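Local coordinates for protein Kinase A (Toxoplasma gondii, PDB 5J3U), which binds cAMP through two cyclic nucleotide-binding domains and, as expected of a protein kinase A regulatory chain, probably inhibits the catalytic subunit until cAMP binds, at residues A158-M163 against C237-S242; E185-A190 against I228-C233. All coordinates share one frame; numbering follows the deposited sequence. Where two conformers were deposited one is given.

Interaction 1 of 2, residues A158-M163 against C237-S242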
loop_
_atom_site.group_PDB
_atom_site.type_symbol
_atom_site.label_atom_id
_atom_site.label_comp_id
_atom_site.label_asym_id
_atom_site.label_seq_id
_atom_site.Cartn_x
_atom_site.Cartn_y
_atom_site.Cartn_z
ATOM N N ALA A 158 5.061 0.697 3.477
ATOM C CA ALA A 158 4.495 0.016 2.295
ATOM C C ALA A 158 3.384 -1.043 2.599
ATOM O O ALA A 158 2.985 -1.841 1.691
ATOM C CB ALA A 158 5.624 -0.662 1.564
ATOM N N LEU A 159 2.926 -1.116 3.836
ATOM C CA LEU A 159 1.869 -2.068 4.220
ATOM C C LEU A 159 0.457 -1.529 4.049
ATOM O O LEU A 159 0.222 -0.329 4.263
ATOM C CB LEU A 159 2.039 -2.478 5.673
ATOM C CG LEU A 159 3.286 -3.274 5.995
ATOM C CD1 LEU A 159 3.354 -3.655 7.440
ATOM C CD2 LEU A 159 3.393 -4.545 5.156
ATOM N N ARG A 160 -0.454 -2.415 3.648
ATOM C CA ARG A 160 -1.907 -2.191 3.679
ATOM C C ARG A 160 -2.536 -3.249 4.549
ATOM O O ARG A 160 -1.844 -4.202 4.904
ATOM C CB ARG A 160 -2.506 -2.227 2.284
ATOM C CG ARG A 160 -1.940 -1.173 1.363
ATOM C CD ARG A 160 -2.430 -1.446 -0.047
ATOM N NE ARG A 160 -1.991 -0.482 -1.027
ATOM C CZ ARG A 160 -0.833 -0.501 -1.690
ATOM N NH1 ARG A 160 0.115 -1.422 -1.459
ATOM N NH2 ARG A 160 -0.597 0.474 -2.574
ATOM N N THR A 161 -3.740 -3.009 5.038
ATOM C CA THR A 161 -4.443 -3.978 5.910
ATOM C C THR A 161 -5.670 -4.457 5.212
ATOM O O THR A 161 -6.370 -3.657 4.586
ATOM C CB THR A 161 -4.795 -3.372 7.272
ATOM O OG1 THR A 161 -3.558 -3.163 7.976
ATOM C CG2 THR A 161 -5.667 -4.268 8.092
ATOM N N GLU A 162 -5.953 -5.734 5.320
ATOM C CA GLU A 162 -7.215 -6.298 4.799
ATOM C C GLU A 162 -7.831 -7.241 5.868
ATOM O O GLU A 162 -7.081 -7.893 6.597
ATOM C CB GLU A 162 -6.959 -7.122 3.540
ATOM C CG GLU A 162 -6.443 -6.296 2.370
ATOM C CD GLU A 162 -6.223 -7.101 1.083
ATOM O OE1 GLU A 162 -6.503 -8.319 1.052
ATOM O OE2 GLU A 162 -5.730 -6.472 0.104
ATOM N N MET A 163 -9.165 -7.275 5.961
ATOM C CA MET A 163 -9.896 -8.126 6.920
ATOM C C MET A 163 -10.606 -9.216 6.126
ATOM O O MET A 163 -11.186 -8.945 5.079
ATOM C CB MET A 163 -10.925 -7.278 7.710
ATOM C CG MET A 163 -11.629 -8.009 8.851
ATOM S SD MET A 163 -10.568 -8.267 10.291
ATOM C CE MET A 163 -10.399 -6.578 10.864
ATOM N N CYS A 237 -0.325 -6.499 4.368
ATOM C CA CYS A 237 -0.131 -6.919 2.962
ATOM C C CYS A 237 0.984 -6.076 2.362
ATOM O O CYS A 237 0.926 -4.852 2.468
ATOM C CB CYS A 237 -1.403 -6.657 2.154
ATOM S SG CYS A 237 -2.893 -7.350 2.878
ATOM N N LEU A 238 1.966 -6.729 1.761
ATOM C CA LEU A 238 3.111 -6.101 1.089
ATOM C C LEU A 238 3.165 -6.589 -0.368
ATOM O O LEU A 238 3.259 -7.791 -0.624
ATOM C CB LEU A 238 4.379 -6.511 1.780
ATOM C CG LEU A 238 5.684 -5.825 1.421
ATOM C CD1 LEU A 238 5.637 -4.356 1.824
ATOM C CD2 LEU A 238 6.877 -6.525 2.028
ATOM N N GLU A 239 3.061 -5.666 -1.310
ATOM C CA GLU A 239 3.088 -5.993 -2.744
ATOM C C GLU A 239 4.438 -6.464 -3.194
ATOM O O GLU A 239 5.429 -6.121 -2.632
ATOM C CB GLU A 239 2.727 -4.781 -3.593
ATOM C CG GLU A 239 1.289 -4.380 -3.492
ATOM C CD GLU A 239 0.941 -3.264 -4.459
ATOM O OE1 GLU A 239 1.774 -2.357 -4.634
ATOM O OE2 GLU A 239 -0.170 -3.277 -5.021
ATOM N N ARG A 240 4.442 -7.283 -4.248
ATOM C CA ARG A 240 5.645 -7.899 -4.804
ATOM C C ARG A 240 6.826 -6.965 -5.010
ATOM O O ARG A 240 7.972 -7.246 -4.577
ATOM C CB ARG A 240 5.247 -8.502 -6.172
ATOM C CG ARG A 240 6.409 -9.004 -6.999
ATOM C CD ARG A 240 5.906 -9.536 -8.333
ATOM N NE ARG A 240 5.305 -10.853 -8.165
ATOM C CZ ARG A 240 5.987 -11.978 -8.020
ATOM N NH1 ARG A 240 7.300 -11.978 -8.018
ATOM N NH2 ARG A 240 5.339 -13.122 -7.862
ATOM N N LYS A 241 6.543 -5.813 -5.618
ATOM C CA LYS A 241 7.596 -4.863 -5.901
ATOM C C LYS A 241 8.241 -4.353 -4.605
ATOM O O LYS A 241 9.442 -4.262 -4.536
ATOM C CB LYS A 241 7.096 -3.688 -6.728
ATOM C CG LYS A 241 8.242 -2.847 -7.249
ATOM C CD LYS A 241 7.766 -1.870 -8.307
ATOM C CE LYS A 241 7.439 -2.550 -9.626
ATOM N NZ LYS A 241 7.382 -1.537 -10.724
ATOM N N SER A 242 7.425 -4.038 -3.597
ATOM C CA SER A 242 7.945 -3.618 -2.286
ATOM C C SER A 242 8.676 -4.723 -1.578
ATOM O O SER A 242 9.667 -4.487 -0.906
ATOM C CB SER A 242 6.838 -3.128 -1.362
ATOM O OG SER A 242 6.092 -2.175 -2.039
HETATM O O HOH W 1 3.246 -2.784 -0.793
HETATM O O HOH W 2 0.202 -3.622 0.039
HETATM O O HOH W 3 2.860 -1.085 -2.853
#

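Interaction 2 of 2, residues E185-A190 against I228-C233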
loop_
_atom_site.group_PDB
_atom_site.type_symbol
_atom_site.label_atom_id
_atom_site.label_comp_id
_atom_site.label_asym_id
_atom_site.label_seq_id
_atom_site.Cartn_x
_atom_site.Cartn_y
_atom_site.Cartn_z
ATOM N N GLU A 185 -3.772 -9.989 13.479
ATOM C CA GLU A 185 -4.646 -10.569 14.491
ATOM C C GLU A 185 -5.532 -11.615 13.819
ATOM O O GLU A 185 -5.778 -11.537 12.608
ATOM C CB GLU A 185 -5.567 -9.512 15.128
ATOM C CG GLU A 185 -4.896 -8.372 15.874
ATOM C CD GLU A 185 -5.931 -7.573 16.700
ATOM O OE1 GLU A 185 -6.270 -8.006 17.820
ATOM O OE2 GLU A 185 -6.382 -6.535 16.218
ATOM N N GLY A 186 -6.088 -12.531 14.617
ATOM C CA GLY A 186 -6.899 -13.619 14.105
ATOM C C GLY A 186 -6.102 -14.812 13.661
ATOM O O GLY A 186 -5.007 -15.042 14.109
ATOM N N SER A 187 -6.665 -15.589 12.744
ATOM C CA SER A 187 -6.147 -16.891 12.467
ATOM C C SER A 187 -6.467 -17.297 11.035
ATOM O O SER A 187 -7.427 -16.813 10.444
ATOM C CB SER A 187 -6.782 -17.900 13.451
ATOM O OG SER A 187 -6.222 -19.195 13.344
ATOM N N ALA A 188 -5.692 -18.216 10.525
ATOM C CA ALA A 188 -5.891 -18.779 9.154
ATOM C C ALA A 188 -5.349 -20.141 9.118
ATOM O O ALA A 188 -4.584 -20.556 10.007
ATOM C CB ALA A 188 -5.217 -17.911 8.087
ATOM N N VAL A 189 -5.755 -20.894 8.084
ATOM C CA VAL A 189 -5.236 -22.199 7.815
ATOM C C VAL A 189 -4.763 -22.301 6.347
ATOM O O VAL A 189 -5.378 -21.726 5.468
ATOM C CB VAL A 189 -6.268 -23.324 8.100
ATOM C CG1 VAL A 189 -6.598 -23.281 9.612
ATOM C CG2 VAL A 189 -7.530 -23.132 7.276
ATOM N N ALA A 190 -3.657 -22.978 6.159
ATOM C CA ALA A 190 -3.164 -23.333 4.824
ATOM C C ALA A 190 -3.640 -24.745 4.527
ATOM O O ALA A 190 -3.417 -25.669 5.349
ATOM C CB ALA A 190 -1.667 -23.293 4.796
ATOM N N ILE A 228 -6.806 -19.771 4.148
ATOM C CA ILE A 228 -8.176 -19.474 4.389
ATOM C C ILE A 228 -8.365 -18.859 5.808
ATOM O O ILE A 228 -7.834 -19.397 6.753
ATOM C CB ILE A 228 -9.012 -20.792 4.342
ATOM C CG1 ILE A 228 -8.846 -21.520 2.975
ATOM C CG2 ILE A 228 -10.468 -20.466 4.591
ATOM C CD1 ILE A 228 -9.235 -22.984 3.030
ATOM N N ALA A 229 -9.121 -17.789 5.915
ATOM C CA ALA A 229 -9.339 -17.162 7.249
ATOM C C ALA A 229 -10.129 -18.157 8.138
ATOM O O ALA A 229 -11.062 -18.823 7.668
ATOM C CB ALA A 229 -10.101 -15.888 7.111
ATOM N N HIS A 230 -9.718 -18.247 9.389
ATOM C CA HIS A 230 -10.264 -19.204 10.372
ATOM C C HIS A 230 -10.793 -18.350 11.540
ATOM O O HIS A 230 -10.011 -17.837 12.297
ATOM C CB HIS A 230 -9.146 -20.126 10.829
ATOM C CG HIS A 230 -9.570 -21.127 11.850
ATOM N ND1 HIS A 230 -10.504 -22.103 11.576
ATOM C CD2 HIS A 230 -9.171 -21.330 13.128
ATOM C CE1 HIS A 230 -10.684 -22.846 12.665
ATOM N NE2 HIS A 230 -9.890 -22.396 13.619
ATOM N N GLY A 231 -12.110 -18.240 11.655
ATOM C CA GLY A 231 -12.741 -17.296 12.591
ATOM C C GLY A 231 -12.838 -15.911 12.009
ATOM O O GLY A 231 -13.898 -15.437 11.628
ATOM N N ILE A 232 -11.687 -15.262 11.943
ATOM C CA ILE A 232 -11.524 -13.981 11.343
ATOM C C ILE A 232 -10.005 -13.749 11.223
ATOM O O ILE A 232 -9.228 -14.305 11.980
ATOM C CB ILE A 232 -12.231 -12.882 12.149
ATOM C CG1 ILE A 232 -12.164 -11.551 11.401
ATOM C CG2 ILE A 232 -11.649 -12.709 13.554
ATOM C CD1 ILE A 232 -13.115 -10.483 11.898
ATOM N N CYS A 233 -9.564 -12.986 10.225
ATOM C CA CYS A 233 -8.159 -12.763 10.048
ATOM C C CYS A 233 -7.924 -11.370 9.529
ATOM O O CYS A 233 -8.493 -10.981 8.499
ATOM C CB CYS A 233 -7.590 -13.774 9.056
ATOM S SG CYS A 233 -5.793 -13.817 9.035
#

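Interaction 1 of 2, residues A158-M163 against C237-S242
In the second cyclic nucleotide-binding domain, two strands that come first and last in chain order are neighbours in one sheet of the beta sandwich, R160 and C237 forming the antiparallel hydrogen-bonded pair that joins them just before helix 240-246 begins. R160 N bonds to C237 O (3.0 Å); the return bond from C237 N to R160 O (2.8 Å) is more bent, at 138°. C237 O also takes a CA-H...O contact from L159 and accepts a hydrogen bond from a water that R160 NH1 holds in its guanidinium plane. Extended from CG to NE, the R160 side chain carries NH1 to E239. A second in-plane water links NH1 and E239 OE1, whose direct salt bridge is long at 3.7 Å, the two flat groups turned 47° from each other. R160 NE donates to Q18 O. On the same face E162 CG lies against C237 SG (3.7 Å). On the face carrying L159 and L238, the CD1 methyl of L238 packs on A158 CB (3.7 Å) and L159 CD2. At the N-cap, E239 N donates a hydrogen bond to a third water, which in turn donates to A158 O at 2.7 Å.

Interaction 2 of 2, residues E185-A190 against I228-C233
In the beta sandwich of the second cyclic nucleotide-binding domain, strand 187-192 pairs with 226-229, and the residues at its start with 232-239, a beta bulge between G186 and A188 shifting the register by two where the partner chain turns a corner at H230 and G231. V189 and I228 form a regular antiparallel hydrogen-bonded pair, with V189 N on I228 O (2.9 Å) and I228 N on V189 O (2.8 Å). Two residues back the register slips, and S187 bonds to the corner through H230 and to the strand beyond it through I232: its N donates to I232 O (3.0 Å), while its O receives H230 N from 45° above the plane of its own carbonyl. G186, at a positive phi (85°), brings its CA 3.2 Å from I232 O as a CA-H...O contact. Within the corner itself, I232 N makes a weak 3.1 Å bond back to H230 O.

Side chains fill in around this ladder. In the conformer given, S187 OG, anti to the backbone N (chi1 -174°), lies beside the edge of the H230 imidazole, 3.6 Å from CD2, without bonding to it; its hydrogen bond goes to Y206 O of the neighbouring strand 201-206. V189 CG2 meets I228 CB. Away from these, C233 CB comes 3.3 Å from S187 O, and A188 CB lies more loosely, 4.2 Å from C233 SG.

Further out, G231 N donates to D166 OD1, and I228 rests on Y169. Strand 187-192 then carries A190 to the bound cAMP. At the other end of the segment, E185 OE2 forms a salt bridge with K234 NZ.

After helix 149-157 the chain lays down 158-163, whose partner 237-242 arrives only 74 residues later; interaction 1 thus closes a long loop holding most of the sandwich. Interaction 2 is nested inside it: residues 185-190 follow strand 179-183, and residues 228-233 return after the strands and short helix that lie between. Strand 232-239 serves both, leaving the corner of interaction 2 and ending beside 159-163 in interaction 1, and is one of the links between the two four-stranded sheets. Their centres lie about 17 Å apart, yet they touch: in the conformer given, M163 SD lies 3.7 Å from I232 CD1.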